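Local coordinates for protein fiber (Bovine adenovirus 4, PDB 4UE0) that forms the trimeric head domain of the viral fibre, a capsid protein that probably attaches the virus to a host-cell receptor, at residues S11-V14 against F19-A22. Numbering follows the deposited sequence.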
ATOM      1  N   SER A  11      -5.790  -8.620 -15.449  1.00 23.50           N
ATOM      2  CA  SER A  11      -5.951  -9.421 -14.262  1.00 22.19           C
ATOM      3  C   SER A  11      -5.685 -10.886 -14.544  1.00 20.24           C
ATOM      4  O   SER A  11      -5.807 -11.353 -15.687  1.00 24.63           O
ATOM      5  CB  SER A  11      -7.374  -9.302 -13.706  1.00 31.59           C
ATOM      6  OG  SER A  11      -7.627  -8.003 -13.254  1.00 35.09           O
ATOM      7  N   ARG A  12      -5.385 -11.598 -13.459  1.00 19.23           N
ATOM      8  CA  ARG A  12      -5.202 -13.039 -13.503  1.00 21.05           C
ATOM      9  C   ARG A  12      -5.601 -13.601 -12.152  1.00 19.14           C
ATOM     10  O   ARG A  12      -5.073 -13.199 -11.115  1.00 20.12           O
ATOM     11  CB  ARG A  12      -3.735 -13.357 -13.790  1.00 23.37           C
ATOM     12  CG  ARG A  12      -3.319 -14.805 -13.613  1.00 22.81           C
ATOM     13  CD  ARG A  12      -4.130 -15.729 -14.514  1.00 25.42           C
ATOM     14  NE  ARG A  12      -3.787 -17.119 -14.246  1.00 28.13           N
ATOM     15  CZ  ARG A  12      -2.678 -17.711 -14.679  1.00 26.20           C
ATOM     16  NH1 ARG A  12      -1.810 -17.058 -15.454  1.00 29.07           N
ATOM     17  NH2 ARG A  12      -2.433 -18.964 -14.332  1.00 32.38           N
ATOM     18  N   VAL A  13      -6.539 -14.530 -12.176  1.00 20.07           N
ATOM     19  CA  VAL A  13      -6.890 -15.293 -11.020  1.00 17.37           C
ATOM     20  C   VAL A  13      -6.057 -16.569 -11.064  1.00 17.71           C
ATOM     21  O   VAL A  13      -5.955 -17.200 -12.125  1.00 20.86           O
ATOM     22  CB  VAL A  13      -8.397 -15.564 -11.016  1.00 23.53           C
ATOM     23  CG1 VAL A  13      -8.747 -16.555  -9.938  1.00 27.11           C
ATOM     24  CG2 VAL A  13      -9.160 -14.265 -10.825  1.00 26.86           C
ATOM     25  N   VAL A  14      -5.422 -16.915  -9.951  1.00 16.71           N
ATOM     26  CA  VAL A  14      -4.599 -18.120  -9.864  1.00 16.68           C
ATOM     27  C   VAL A  14      -5.166 -19.034  -8.796  1.00 15.79           C
ATOM     28  O   VAL A  14      -5.234 -18.651  -7.630  1.00 17.24           O
ATOM     29  CB  VAL A  14      -3.154 -17.755  -9.476  1.00 18.36           C
ATOM     30  CG1 VAL A  14      -2.272 -18.997  -9.378  1.00 18.66           C
ATOM     31  CG2 VAL A  14      -2.563 -16.784 -10.481  1.00 19.41           C
ATOM     32  N   PHE A  19      -6.698 -22.816  -2.831  1.00 13.97           N
ATOM     33  CA  PHE A  19      -7.135 -21.434  -2.612  1.00 14.30           C
ATOM     34  C   PHE A  19      -6.859 -20.601  -3.870  1.00 15.15           C
ATOM     35  O   PHE A  19      -6.281 -21.084  -4.866  1.00 20.10           O
ATOM     36  CB  PHE A  19      -6.547 -20.839  -1.315  1.00 14.09           C
ATOM     37  CG  PHE A  19      -5.043 -20.668  -1.325  1.00 13.70           C
ATOM     38  CD1 PHE A  19      -4.202 -21.703  -0.915  1.00 14.14           C
ATOM     39  CD2 PHE A  19      -4.453 -19.462  -1.736  1.00 14.04           C
ATOM     40  CE1 PHE A  19      -2.823 -21.552  -0.895  1.00 14.98           C
ATOM     41  CE2 PHE A  19      -3.076 -19.313  -1.720  1.00 15.84           C
ATOM     42  CZ  PHE A  19      -2.270 -20.370  -1.336  1.00 15.11           C
ATOM     43  N   ILE A  20      -7.345 -19.362  -3.859  1.00 14.98           N
ATOM     44  CA  ILE A  20      -7.275 -18.415  -4.994  1.00 17.33           C
ATOM     45  C   ILE A  20      -6.477 -17.208  -4.566  1.00 15.69           C
ATOM     46  O   ILE A  20      -6.642 -16.702  -3.450  1.00 16.79           O
ATOM     47  CB  ILE A  20      -8.704 -17.847  -5.344  1.00 24.89           C
ATOM     48  CG1 ILE A  20      -9.548 -18.899  -6.033  1.00 28.18           C
ATOM     49  CG2 ILE A  20      -8.664 -16.576  -6.225  1.00 27.61           C
ATOM     50  CD1 ILE A  20      -9.148 -19.215  -7.461  1.00 29.19           C
ATOM     51  N   ILE A  21      -5.652 -16.722  -5.493  1.00 13.98           N
ATOM     52  CA  ILE A  21      -5.117 -15.378  -5.402  1.00 14.73           C
ATOM     53  C   ILE A  21      -5.484 -14.647  -6.675  1.00 15.66           C
ATOM     54  O   ILE A  21      -5.672 -15.263  -7.734  1.00 18.47           O
ATOM     55  CB  ILE A  21      -3.613 -15.298  -5.183  1.00 16.12           C
ATOM     56  CG1 ILE A  21      -2.811 -15.811  -6.357  1.00 18.68           C
ATOM     57  CG2 ILE A  21      -3.249 -15.950  -3.894  1.00 17.75           C
ATOM     58  CD1 ILE A  21      -1.379 -15.336  -6.300  1.00 18.09           C
ATOM     59  N   ALA A  22      -5.674 -13.338  -6.558  1.00 13.88           N
ATOM     60  CA  ALA A  22      -6.108 -12.538  -7.699  1.00 15.50           C
ATOM     61  C   ALA A  22      -5.145 -11.378  -7.891  1.00 13.56           C
ATOM     62  O   ALA A  22      -5.016 -10.510  -7.022  1.00 14.29           O
ATOM     63  CB  ALA A  22      -7.537 -12.057  -7.537  1.00 16.94           C
TER
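V14 and I21 face each other as a hydrogen-bonded antiparallel pair; the segments 11-14 and 19-22 run at 166° to each other, with axes 4.7 Å apart. Both bonds of the ring are short: V14 N to I21 O spans 2.8 Å and is practically straight at 179°, while I21 N reaches V14 O over 2.9 Å. CA-H...O contacts supplement them, the nearer joining I20 CA to V14 O at 3.3 Å, so each carbonyl oxygen receives an N-H and a weaker C-H. One register step on, V13 and A22 form a non-hydrogen-bonded pair, their CA atoms 4.4 Å apart.

Side chains alternate between two faces. On the face of V13, A22 and I20, V13 CG1 is anti to its own N and meets both I20 CD1 and I20 CG2, at 3.7 Å each; this is a diagonal contact, whereas the directly paired V13 CG2 and A22 CB stand farther apart at 4.3 Å. On the other face V14 CB lies 3.7 Å from I21 CG1, which chi1 of 66° sets between the backbone N and carbonyl carbon of I21.

The hairpin of strands 8-16 and 19-29 forms one side of a four-stranded antiparallel sheet, continued by strand 34-40, just past which S41 makes a backbone bond with A22. V14 and I21 pack respectively on F54 and I52 of strand 51-55 in the second sheet. R12 NH1 forms a salt bridge with D57, just past that strand, and a hydrogen bond to the Q55 carbonyl. V13 and A22 instead meet I32 and T119, respectively, of a neighbouring subunit, placing these two residues at the interface between subunits.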